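Local coordinates for extracellular PQQ-dependent sugar dehydrogenase (Coprinopsis cinerea, PDB 6JT6), which probably oxidises sugars with pyrroloquinoline quinone in its catalytic domain and passes the electrons to the haem of the cytochrome b domain described here, at residues A[139-144]-A[168-173]; A[67-72]-A[124-129]; A[63-68]-A[85-90]. All coordinates share one frame; numbering follows the deposited sequence.

Contact 1 of 3, residues A[139-144]-A[168-173]. With HEM (protoporphyrin IX containing Fe), chain C; ACT (acetate ion), chain F.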
# COMPACT_ATOMS: atom_id res chain seq x y z
N ALA A 139 10.45 -3.44 10.91
CA ALA A 139 9.20 -4.01 10.50
C ALA A 139 9.45 -5.02 9.36
O ALA A 139 10.43 -4.91 8.62
CB ALA A 139 8.29 -2.89 10.04
N VAL A 140 8.60 -6.05 9.28
CA VAL A 140 8.58 -6.95 8.12
C VAL A 140 7.24 -6.76 7.42
O VAL A 140 6.20 -6.97 8.03
CB VAL A 140 8.77 -8.44 8.48
CG1 VAL A 140 8.83 -9.32 7.19
CG2 VAL A 140 10.06 -8.66 9.27
N PHE A 141 7.29 -6.34 6.15
CA PHE A 141 6.08 -6.18 5.33
C PHE A 141 6.04 -7.28 4.29
O PHE A 141 7.08 -7.74 3.79
CB PHE A 141 6.04 -4.81 4.62
CG PHE A 141 5.51 -3.66 5.47
CD1 PHE A 141 5.22 -3.81 6.83
CD2 PHE A 141 5.35 -2.39 4.90
CE1 PHE A 141 4.75 -2.73 7.60
CE2 PHE A 141 4.88 -1.31 5.65
CZ PHE A 141 4.58 -1.48 7.02
N GLY A 142 4.82 -7.65 3.93
CA GLY A 142 4.60 -8.54 2.81
C GLY A 142 4.25 -7.73 1.57
O GLY A 142 3.83 -6.54 1.66
N TRP A 143 4.52 -8.32 0.41
CA TRP A 143 4.07 -7.74 -0.87
C TRP A 143 3.40 -8.87 -1.66
O TRP A 143 3.79 -10.03 -1.52
CB TRP A 143 5.26 -7.10 -1.66
CG TRP A 143 6.39 -8.01 -1.98
CD1 TRP A 143 7.53 -8.24 -1.22
CD2 TRP A 143 6.50 -8.86 -3.12
NE1 TRP A 143 8.34 -9.15 -1.84
CE2 TRP A 143 7.74 -9.56 -3.01
CE3 TRP A 143 5.69 -9.08 -4.26
CZ2 TRP A 143 8.20 -10.46 -4.00
CZ3 TRP A 143 6.14 -10.00 -5.24
CH2 TRP A 143 7.38 -10.70 -5.08
N ALA A 144 2.40 -8.53 -2.46
CA ALA A 144 1.69 -9.53 -3.26
C ALA A 144 1.22 -8.88 -4.56
O ALA A 144 0.93 -7.66 -4.59
CB ALA A 144 0.51 -10.15 -2.48
N ALA A 168 6.07 -12.23 -1.49
CA ALA A 168 7.11 -12.53 -0.50
C ALA A 168 7.11 -11.45 0.58
O ALA A 168 6.08 -10.83 0.81
CB ALA A 168 8.47 -12.74 -1.18
N GLN A 169 8.23 -11.27 1.28
CA GLN A 169 8.30 -10.41 2.47
C GLN A 169 9.64 -9.75 2.46
O GLN A 169 10.60 -10.28 1.88
CB GLN A 169 8.25 -11.20 3.79
CG GLN A 169 7.23 -12.31 3.88
CD GLN A 169 7.15 -12.93 5.26
OE1 GLN A 169 6.97 -12.23 6.28
NE2 GLN A 169 7.23 -14.26 5.31
N TYR A 170 9.75 -8.63 3.17
CA TYR A 170 11.05 -7.98 3.36
C TYR A 170 11.02 -7.23 4.67
O TYR A 170 9.95 -6.80 5.11
CB TYR A 170 11.40 -7.04 2.18
CG TYR A 170 10.35 -5.97 1.95
CD1 TYR A 170 10.42 -4.74 2.60
CD2 TYR A 170 9.27 -6.20 1.09
CE1 TYR A 170 9.45 -3.77 2.40
CE2 TYR A 170 8.29 -5.23 0.88
CZ TYR A 170 8.39 -4.02 1.53
OH TYR A 170 7.41 -3.06 1.29
N GLY A 171 12.20 -7.09 5.29
CA GLY A 171 12.39 -6.26 6.47
C GLY A 171 12.70 -4.82 6.09
O GLY A 171 13.26 -4.53 5.02
N PHE A 172 12.30 -3.89 6.94
CA PHE A 172 12.80 -2.52 6.79
C PHE A 172 12.79 -1.73 8.09
O PHE A 172 12.06 -2.06 9.04
CB PHE A 172 12.06 -1.75 5.68
CG PHE A 172 10.67 -1.36 6.04
CD1 PHE A 172 10.38 -0.04 6.37
CD2 PHE A 172 9.65 -2.30 6.07
CE1 PHE A 172 9.09 0.34 6.71
CE2 PHE A 172 8.35 -1.93 6.41
CZ PHE A 172 8.07 -0.60 6.72
N ASP A 173 13.57 -0.66 8.06
CA ASP A 173 13.71 0.27 9.16
C ASP A 173 12.55 1.25 9.11
O ASP A 173 12.50 2.13 8.24
CB ASP A 173 15.05 1.00 8.99
CG ASP A 173 15.39 1.88 10.15
OD1 ASP A 173 14.50 2.26 10.95
OD2 ASP A 173 16.58 2.21 10.25
CHA HEM C . 1.74 -16.03 0.54
CHB HEM C . -2.47 -18.07 -0.80
CHC HEM C . -4.40 -13.68 -1.51
CHD HEM C . -0.47 -11.70 0.66
C1A HEM C . 0.78 -16.96 0.19
C2A HEM C . 1.01 -18.36 0.09
C3A HEM C . -0.18 -18.92 -0.30
C4A HEM C . -1.15 -17.88 -0.44
CMA HEM C . -0.45 -20.39 -0.54
CAA HEM C . 2.31 -19.09 0.37
CBA HEM C . 3.44 -18.74 -0.62
CGA HEM C . 3.08 -18.89 -2.07
O1A HEM C . 2.98 -17.89 -2.84
O2A HEM C . 2.86 -20.03 -2.54
C1B HEM C . -3.36 -17.05 -1.13
C2B HEM C . -4.66 -17.30 -1.68
C3B HEM C . -5.20 -16.05 -1.93
C4B HEM C . -4.19 -15.06 -1.50
CMB HEM C . -5.28 -18.69 -1.97
CAB HEM C . -6.53 -15.66 -2.49
CBB HEM C . -7.16 -16.33 -3.45
C1C HEM C . -3.53 -12.74 -0.90
C2C HEM C . -3.76 -11.35 -0.81
C3C HEM C . -2.65 -10.77 -0.19
C4C HEM C . -1.71 -11.83 0.08
CMC HEM C . -5.04 -10.69 -1.29
CAC HEM C . -2.49 -9.33 0.16
CBC HEM C . -2.96 -8.35 -0.65
C1D HEM C . 0.46 -12.75 0.72
C2D HEM C . 1.84 -12.55 1.22
C3D HEM C . 2.45 -13.75 1.21
C4D HEM C . 1.42 -14.68 0.70
CMD HEM C . 2.49 -11.27 1.67
CAD HEM C . 3.90 -14.04 1.59
CBD HEM C . 4.16 -14.20 3.07
CGD HEM C . 3.60 -15.53 3.52
O1D HEM C . 2.68 -15.62 4.38
O2D HEM C . 4.04 -16.55 2.99
NA HEM C . -0.54 -16.68 -0.17
NB HEM C . -3.13 -15.73 -1.04
NC HEM C . -2.27 -13.00 -0.39
ND HEM C . 0.24 -14.07 0.44
FE HEM C . -1.38 -14.88 -0.26
C ACT F . 5.54 -5.36 11.09
O ACT F . 6.25 -6.42 11.37
OXT ACT F . 4.44 -4.95 11.54
CH3 ACT F . 5.97 -4.41 10.07
O HOH W 1 4.73 -4.05 0.91
O HOH W 2 10.97 -10.04 -0.94

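Contact 2 of 3, residues A[67-72]-A[124-129]. With HEM (protoporphyrin IX containing Fe), chain C.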
# COMPACT_ATOMS: atom_id res chain seq x y z
N ASN A 67 -3.02 -13.36 9.42
CA ASN A 67 -3.33 -12.61 10.64
C ASN A 67 -2.67 -11.22 10.73
O ASN A 67 -2.21 -10.77 11.79
CB ASN A 67 -3.06 -13.49 11.89
CG ASN A 67 -3.74 -14.85 11.76
OD1 ASN A 67 -4.96 -14.93 11.62
ND2 ASN A 67 -2.95 -15.91 11.77
N ASN A 68 -2.66 -10.53 9.61
CA ASN A 68 -2.18 -9.13 9.56
C ASN A 68 -3.06 -8.42 8.53
O ASN A 68 -3.50 -9.07 7.58
CB ASN A 68 -0.69 -9.05 9.14
CG ASN A 68 0.26 -9.72 10.13
OD1 ASN A 68 0.45 -9.25 11.25
ND2 ASN A 68 0.89 -10.78 9.71
N PRO A 69 -3.31 -7.11 8.69
CA PRO A 69 -4.02 -6.38 7.64
C PRO A 69 -3.36 -6.58 6.28
O PRO A 69 -2.13 -6.45 6.15
CB PRO A 69 -3.87 -4.90 8.07
CG PRO A 69 -3.77 -5.00 9.56
CD PRO A 69 -2.84 -6.18 9.73
N LEU A 70 -4.21 -6.90 5.31
CA LEU A 70 -3.80 -7.02 3.93
C LEU A 70 -4.49 -5.90 3.17
O LEU A 70 -5.71 -5.79 3.18
CB LEU A 70 -4.20 -8.39 3.36
CG LEU A 70 -3.83 -9.68 4.13
CD1 LEU A 70 -4.32 -10.89 3.34
CD2 LEU A 70 -2.32 -9.88 4.39
N LEU A 71 -3.70 -5.05 2.51
CA LEU A 71 -4.32 -4.01 1.68
C LEU A 71 -4.13 -4.36 0.24
O LEU A 71 -3.05 -4.78 -0.16
CB LEU A 71 -3.77 -2.60 1.98
CG LEU A 71 -3.64 -2.18 3.45
CD1 LEU A 71 -3.02 -0.79 3.52
CD2 LEU A 71 -4.96 -2.23 4.22
N VAL A 72 -5.19 -4.20 -0.54
CA VAL A 72 -5.15 -4.57 -1.93
C VAL A 72 -5.71 -3.45 -2.79
O VAL A 72 -6.81 -2.92 -2.52
CB VAL A 72 -5.79 -5.97 -2.19
CG1 VAL A 72 -7.24 -6.00 -1.77
CG2 VAL A 72 -5.66 -6.38 -3.65
N THR A 124 -2.06 0.68 12.33
CA THR A 124 -0.75 0.40 12.92
C THR A 124 -0.85 -0.50 14.16
O THR A 124 0.17 -0.90 14.70
CB THR A 124 -0.01 1.69 13.28
OG1 THR A 124 -0.77 2.35 14.30
CG2 THR A 124 0.12 2.63 12.07
N ARG A 125 -2.07 -0.79 14.62
CA ARG A 125 -2.32 -1.75 15.72
C ARG A 125 -3.40 -2.74 15.32
O ARG A 125 -4.41 -2.35 14.71
CB ARG A 125 -2.72 -1.03 17.00
CG ARG A 125 -1.62 -0.15 17.57
CD ARG A 125 -0.57 -0.94 18.34
NE ARG A 125 0.51 -0.07 18.81
CZ ARG A 125 1.73 -0.01 18.28
NH1 ARG A 125 2.63 0.83 18.79
NH2 ARG A 125 2.07 -0.79 17.25
N TRP A 126 -3.19 -4.01 15.63
CA TRP A 126 -4.22 -5.03 15.42
C TRP A 126 -4.03 -6.26 16.31
O TRP A 126 -2.97 -6.45 16.88
CB TRP A 126 -4.26 -5.48 13.96
CG TRP A 126 -2.94 -5.97 13.42
CD1 TRP A 126 -2.45 -7.25 13.49
CD2 TRP A 126 -1.95 -5.19 12.72
NE1 TRP A 126 -1.23 -7.32 12.87
CE2 TRP A 126 -0.88 -6.08 12.40
CE3 TRP A 126 -1.86 -3.84 12.34
CZ2 TRP A 126 0.26 -5.67 11.68
CZ3 TRP A 126 -0.71 -3.42 11.59
CH2 TRP A 126 0.33 -4.34 11.29
N THR A 127 -5.01 -7.13 16.37
CA THR A 127 -4.84 -8.30 17.26
C THR A 127 -4.37 -9.49 16.44
O THR A 127 -4.97 -9.84 15.44
CB THR A 127 -6.13 -8.59 18.08
OG1 THR A 127 -7.23 -8.81 17.20
CG2 THR A 127 -6.46 -7.40 18.95
N GLY A 128 -3.27 -10.08 16.84
CA GLY A 128 -2.75 -11.24 16.15
C GLY A 128 -1.63 -10.83 15.23
O GLY A 128 -1.35 -9.64 15.08
N GLY A 129 -1.02 -11.83 14.61
CA GLY A 129 0.11 -11.64 13.70
C GLY A 129 1.23 -10.88 14.39
O GLY A 129 1.60 -11.18 15.56
CHA HEM C . 1.74 -16.03 0.54
CHB HEM C . -2.47 -18.07 -0.80
CHC HEM C . -4.40 -13.68 -1.51
CHD HEM C . -0.47 -11.70 0.66
C1A HEM C . 0.78 -16.96 0.19
C2A HEM C . 1.01 -18.36 0.09
C3A HEM C . -0.18 -18.92 -0.30
C4A HEM C . -1.15 -17.88 -0.44
CMA HEM C . -0.45 -20.39 -0.54
CAA HEM C . 2.31 -19.09 0.37
CBA HEM C . 3.44 -18.74 -0.62
CGA HEM C . 3.08 -18.89 -2.07
O1A HEM C . 2.98 -17.89 -2.84
O2A HEM C . 2.86 -20.03 -2.54
C1B HEM C . -3.36 -17.05 -1.13
C2B HEM C . -4.66 -17.30 -1.68
C3B HEM C . -5.20 -16.05 -1.93
C4B HEM C . -4.19 -15.06 -1.50
CMB HEM C . -5.28 -18.69 -1.97
CAB HEM C . -6.53 -15.66 -2.49
CBB HEM C . -7.16 -16.33 -3.45
C1C HEM C . -3.53 -12.74 -0.90
C2C HEM C . -3.76 -11.35 -0.81
C3C HEM C . -2.65 -10.77 -0.19
C4C HEM C . -1.71 -11.83 0.08
CMC HEM C . -5.04 -10.69 -1.29
CAC HEM C . -2.49 -9.33 0.16
CBC HEM C . -2.96 -8.35 -0.65
C1D HEM C . 0.46 -12.75 0.72
C2D HEM C . 1.84 -12.55 1.22
C3D HEM C . 2.45 -13.75 1.21
C4D HEM C . 1.42 -14.68 0.70
CMD HEM C . 2.49 -11.27 1.67
CAD HEM C . 3.90 -14.04 1.59
CBD HEM C . 4.16 -14.20 3.07
CGD HEM C . 3.60 -15.53 3.52
O1D HEM C . 2.68 -15.62 4.38
O2D HEM C . 4.04 -16.55 2.99
NA HEM C . -0.54 -16.68 -0.17
NB HEM C . -3.13 -15.73 -1.04
NC HEM C . -2.27 -13.00 -0.39
ND HEM C . 0.24 -14.07 0.44
FE HEM C . -1.38 -14.88 -0.26

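Contact 3 of 3, residues A[63-68]-A[85-90]. With HEM (protoporphyrin IX containing Fe), chain C.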
# COMPACT_ATOMS: atom_id res chain seq x y z
N GLY A 63 3.94 -8.75 7.42
CA GLY A 63 4.81 -9.69 6.72
C GLY A 63 4.06 -10.92 6.23
O GLY A 63 3.77 -11.06 5.03
N SER A 64 3.74 -11.80 7.17
CA SER A 64 2.99 -13.00 6.87
C SER A 64 1.62 -12.62 6.30
O SER A 64 0.97 -11.63 6.75
CB SER A 64 2.83 -13.85 8.15
OG SER A 64 1.84 -14.83 7.94
N MET A 65 1.16 -13.39 5.31
CA MET A 65 -0.20 -13.28 4.81
C MET A 65 -1.23 -13.56 5.91
O MET A 65 -2.37 -13.05 5.87
CB MET A 65 -0.43 -14.28 3.67
CG MET A 65 -1.81 -14.14 3.02
SD MET A 65 -2.20 -15.41 1.83
CE MET A 65 -3.98 -15.12 1.85
N ARG A 66 -0.81 -14.36 6.90
CA ARG A 66 -1.73 -14.78 7.95
C ARG A 66 -1.79 -13.82 9.14
O ARG A 66 -0.77 -13.52 9.79
CB ARG A 66 -1.42 -16.19 8.44
CG ARG A 66 -1.61 -17.27 7.37
CD ARG A 66 -0.86 -18.55 7.77
NE ARG A 66 0.54 -18.23 8.12
CZ ARG A 66 1.05 -18.20 9.36
NH1 ARG A 66 0.30 -18.52 10.42
NH2 ARG A 66 2.32 -17.84 9.53
N ASN A 67 -3.02 -13.36 9.42
CA ASN A 67 -3.33 -12.61 10.64
C ASN A 67 -2.67 -11.22 10.73
O ASN A 67 -2.21 -10.77 11.79
CB ASN A 67 -3.06 -13.49 11.89
CG ASN A 67 -3.74 -14.85 11.76
OD1 ASN A 67 -4.96 -14.93 11.62
ND2 ASN A 67 -2.95 -15.91 11.77
N ASN A 68 -2.66 -10.53 9.61
CA ASN A 68 -2.18 -9.13 9.56
C ASN A 68 -3.06 -8.42 8.53
O ASN A 68 -3.50 -9.07 7.58
CB ASN A 68 -0.69 -9.05 9.14
CG ASN A 68 0.26 -9.72 10.13
OD1 ASN A 68 0.45 -9.25 11.25
ND2 ASN A 68 0.89 -10.78 9.71
N ARG A 85 -8.13 -6.31 3.92
CA ARG A 85 -8.53 -7.72 4.10
C ARG A 85 -7.76 -8.45 5.18
O ARG A 85 -6.81 -7.92 5.73
CB ARG A 85 -8.47 -8.47 2.77
CG ARG A 85 -9.19 -7.69 1.68
CD ARG A 85 -9.70 -8.51 0.56
NE ARG A 85 -10.39 -7.62 -0.39
CZ ARG A 85 -10.92 -8.01 -1.54
NH1 ARG A 85 -10.84 -9.29 -1.92
NH2 ARG A 85 -11.52 -7.10 -2.32
N TRP A 86 -8.22 -9.67 5.48
CA TRP A 86 -7.72 -10.47 6.59
C TRP A 86 -7.90 -11.95 6.26
O TRP A 86 -8.99 -12.36 5.89
CB TRP A 86 -8.45 -10.13 7.88
CG TRP A 86 -7.78 -10.71 9.07
CD1 TRP A 86 -7.83 -12.01 9.49
CD2 TRP A 86 -6.93 -10.01 10.01
NE1 TRP A 86 -7.06 -12.17 10.64
CE2 TRP A 86 -6.51 -10.96 10.98
CE3 TRP A 86 -6.51 -8.67 10.14
CZ2 TRP A 86 -5.69 -10.61 12.08
CZ3 TRP A 86 -5.69 -8.33 11.22
CH2 TRP A 86 -5.28 -9.29 12.17
N ALA A 87 -6.81 -12.72 6.37
CA ALA A 87 -6.80 -14.17 6.15
C ALA A 87 -6.27 -14.87 7.42
O ALA A 87 -5.25 -14.46 7.99
CB ALA A 87 -5.88 -14.50 4.99
N THR A 88 -6.94 -15.92 7.88
CA THR A 88 -6.38 -16.70 9.01
C THR A 88 -5.49 -17.87 8.55
O THR A 88 -4.86 -18.53 9.38
CB THR A 88 -7.48 -17.21 9.94
OG1 THR A 88 -8.41 -17.98 9.17
CG2 THR A 88 -8.24 -16.03 10.59
N ASP A 89 -5.46 -18.13 7.24
CA ASP A 89 -4.57 -19.12 6.62
C ASP A 89 -4.29 -18.71 5.17
O ASP A 89 -4.63 -17.58 4.77
CB ASP A 89 -5.15 -20.54 6.70
CG ASP A 89 -4.08 -21.63 6.42
OD1 ASP A 89 -2.94 -21.51 6.88
OD2 ASP A 89 -4.38 -22.59 5.69
N TYR A 90 -3.68 -19.62 4.40
CA TYR A 90 -3.40 -19.44 2.98
C TYR A 90 -4.65 -19.67 2.15
O TYR A 90 -4.71 -20.62 1.36
CB TYR A 90 -2.26 -20.35 2.52
CG TYR A 90 -0.90 -19.93 3.08
CD1 TYR A 90 -0.53 -18.58 3.12
CD2 TYR A 90 0.02 -20.89 3.56
CE1 TYR A 90 0.69 -18.18 3.62
CE2 TYR A 90 1.27 -20.49 4.06
CZ TYR A 90 1.59 -19.12 4.09
OH TYR A 90 2.81 -18.67 4.59
CHA HEM C . 1.74 -16.03 0.54
CHB HEM C . -2.47 -18.07 -0.80
CHC HEM C . -4.40 -13.68 -1.51
CHD HEM C . -0.47 -11.70 0.66
C1A HEM C . 0.78 -16.96 0.19
C2A HEM C . 1.01 -18.36 0.09
C3A HEM C . -0.18 -18.92 -0.30
C4A HEM C . -1.15 -17.88 -0.44
CMA HEM C . -0.45 -20.39 -0.54
CAA HEM C . 2.31 -19.09 0.37
CBA HEM C . 3.44 -18.74 -0.62
CGA HEM C . 3.08 -18.89 -2.07
O1A HEM C . 2.98 -17.89 -2.84
O2A HEM C . 2.86 -20.03 -2.54
C1B HEM C . -3.36 -17.05 -1.13
C2B HEM C . -4.66 -17.30 -1.68
C3B HEM C . -5.20 -16.05 -1.93
C4B HEM C . -4.19 -15.06 -1.50
CMB HEM C . -5.28 -18.69 -1.97
CAB HEM C . -6.53 -15.66 -2.49
CBB HEM C . -7.16 -16.33 -3.45
C1C HEM C . -3.53 -12.74 -0.90
C2C HEM C . -3.76 -11.35 -0.81
C3C HEM C . -2.65 -10.77 -0.19
C4C HEM C . -1.71 -11.83 0.08
CMC HEM C . -5.04 -10.69 -1.29
CAC HEM C . -2.49 -9.33 0.16
CBC HEM C . -2.96 -8.35 -0.65
C1D HEM C . 0.46 -12.75 0.72
C2D HEM C . 1.84 -12.55 1.22
C3D HEM C . 2.45 -13.75 1.21
C4D HEM C . 1.42 -14.68 0.70
CMD HEM C . 2.49 -11.27 1.67
CAD HEM C . 3.90 -14.04 1.59
CBD HEM C . 4.16 -14.20 3.07
CGD HEM C . 3.60 -15.53 3.52
O1D HEM C . 2.68 -15.62 4.38
O2D HEM C . 4.04 -16.55 2.99
NA HEM C . -0.54 -16.68 -0.17
NB HEM C . -3.13 -15.73 -1.04
NC HEM C . -2.27 -13.00 -0.39
ND HEM C . 0.24 -14.07 0.44
FE HEM C . -1.38 -14.88 -0.26
O HOH W 3 2.46 -16.98 6.55
O HOH W 4 -4.29 -11.57 7.12
O HOH W 5 -2.57 -19.16 10.73

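Contact 1 of 3, residues A[139-144]-A[168-173]
Phe-172 turns the edge of its ring onto one face of Phe-141, an edge-to-face (T-shaped) pair with centroids 4.6 Å apart and planes at 68°. The two belong to neighbouring antiparallel strands, 138-146 and 166-173, at one side of the six-stranded sheet of this cytochrome domain, a beta-sandwich like that of cellobiose dehydrogenase. Phe-172 CE2 stands over the centre of the Phe-141 ring, 3.4 Å from Phe-141 CD2, and CZ follows it across the same face. Having CG wedged between its backbone N and carbonyl carbon (chi1 73°) brings the Phe-172 ring back over the partner strand, where CE2 also meets the methyl of Ala-139. With an alanine in place of Phe-141, the edge of Phe-172 would probably lose the face it packs on, and a gap would open between the strands and Tyr-30, whose ring also meets Phe-141.

Farther along the same face, Tyr-170 and Trp-143 meet rim to rim, Trp-143 CD1 lying 3.5 Å from Tyr-170 CD2, and Phe-19 touches both rings from the facing sheet. The indole spreads over the backbone of Ala-168, whose N sits above its centre and whose CB reaches CZ2. Six backbone bonds tie the strands, among them Phe-172 N to Ala-139 O at 2.7 Å.

The other face carries Val-140 and Gln-169; Gly-142 and Gly-171 place no side chain there. One at Gly-142 would run into the haem methyl CMD, which lies 3.6 Å from Gly-142 CA. Two waters bridge polar atoms of the strands: one links Gly-142 O with Tyr-170 OH, and the other accepts from Trp-143 NE1 in the indole plane at 2.9 Å while donating to Gln-169 O.

Contact 2 of 3, residues A[67-72]-A[124-129]
Pro-69 and Trp-126 make the apolar half of this contact, a CH-pi contact in which Pro-69 CD sits over the indole face with CG beside it. Pro-69 CD is 3.4 Å from the centroid of the six-membered ring of Trp-126, only 17° off the ring normal. The closest carbons, Pro-69 CD and Trp-126 CD2, are 3.3 Å apart, and Pro-69 CG extends the overlap toward CE3. Trp-126 keeps CG between its backbone N and carbonyl carbon, which carries the indole toward Pro-69 and its NE1 toward Asn-68.

The side-chain hydrogen bond runs from Trp-126 NE1 to Asn-68 OD1, 3.0 Å long and bent to 140° at the hydrogen. The oxygen is tilted out of the indole plane, and the amide stands steeply against the ring, 81° between planes. Asn-68 OD1 takes a second bond from Ala-130 N, its stronger partner, just beyond 124-129, while ND2 of the same amide donates to Ser-64 O. Bonds at both ends of the amide therefore fix its rotation, and this side chain joins two loops.

Close contacts at Gly-129 come from both backbone and side chain. Gly-129 CA points a hydrogen at the backbone oxygen Asn-67 O from 3.1 Å, and the side-chain oxygen Asn-68 OD1 lies 3.4 Å from the same Gly-129 CA. A side chain on Gly-129 would collide with both oxygens, so the close passage of the two segments depends on its absence.

The next residue after Pro-69, Leu-70, packs its CB 3.7 Å from HEM CAC, a vinyl carbon. Pro-69 and Trp-126 thus join the loop following strand 113-121 to the chain leading into the haem-lining strand 70-76, within the beta-sandwich of a cytochrome domain of the cellobiose dehydrogenase type.

Contact 3 of 3, residues A[63-68]-A[85-90]
Met-65 runs from the loop past the Tyr-90 ring to the haem iron, its last carbon reaching Ala-87. Its CB lies 4.1 Å from Tyr-90 CE1 and also rests on the porphyrin, near ND. CG, anti to the backbone N (chi1 -175°), lies over HEM ND and starts an extended chain. SD then binds the iron, HEM FE, at 2.3 Å and lies in the plane of the Tyr-90 ring, a Met-aromatic contact at its edge. The terminal CE turns to Ala-87, 3.7 Å from its CB. His-164 supplies the other protein ligand, giving the Met/His-ligated b-type haem found in the cytochrome domain of cellobiose dehydrogenase, here held at the end of the beta-sandwich. The backbone N of Met-65 also donates to the haem propionate oxygen O1D.

Tyr-90 lies between haem and arginine: HEM C2A is over one face of its ring and Arg-66 CD over the opposite face. Its OH stands 2.9 Å from HEM O2D. A water joins this hydroxyl, Ser-64 OG, Arg-66 NE and HEM O1D. The cationic guanidinium is likely to ease the propionate's negative charge through that water. Ser-64 OG also accepts from Arg-66 N, closing an ST turn that has the iron ligand Met-65 at its middle. Arg-66 CG packs 3.6 Å from Asp-89 CA.

Farther from the haem, the Trp-86 indole is laid against the backbone of 67-68, with Asn-67 C 3.4 Å from its CZ2 and Asn-68 N above the same face. The loop is tied to the residue just after strand 79-86 by the bond from Asn-67 N to Ala-87 O, 2.9 Å long and 157° at the hydrogen.

All three contacts lie in one cytochrome domain and reach its six-stranded antiparallel sheet. Contacts 2 and 3 are close neighbours, centres about 7 Å apart; they share Asn-67 and Asn-68, and the adjacent strands 70-76 and 79-86 join them. Contact 1 pairs strands 138-146 and 166-173 farther across the sheet, its centre about 13 Å from each of the others; along the chain it opens only after both have closed. It touches contact 3 where Gln-169 packs on Gly-63 and Ser-64, but does not touch contact 2. Each has residues against the haem, so distant parts of the sequence together build the walls of one redox pocket.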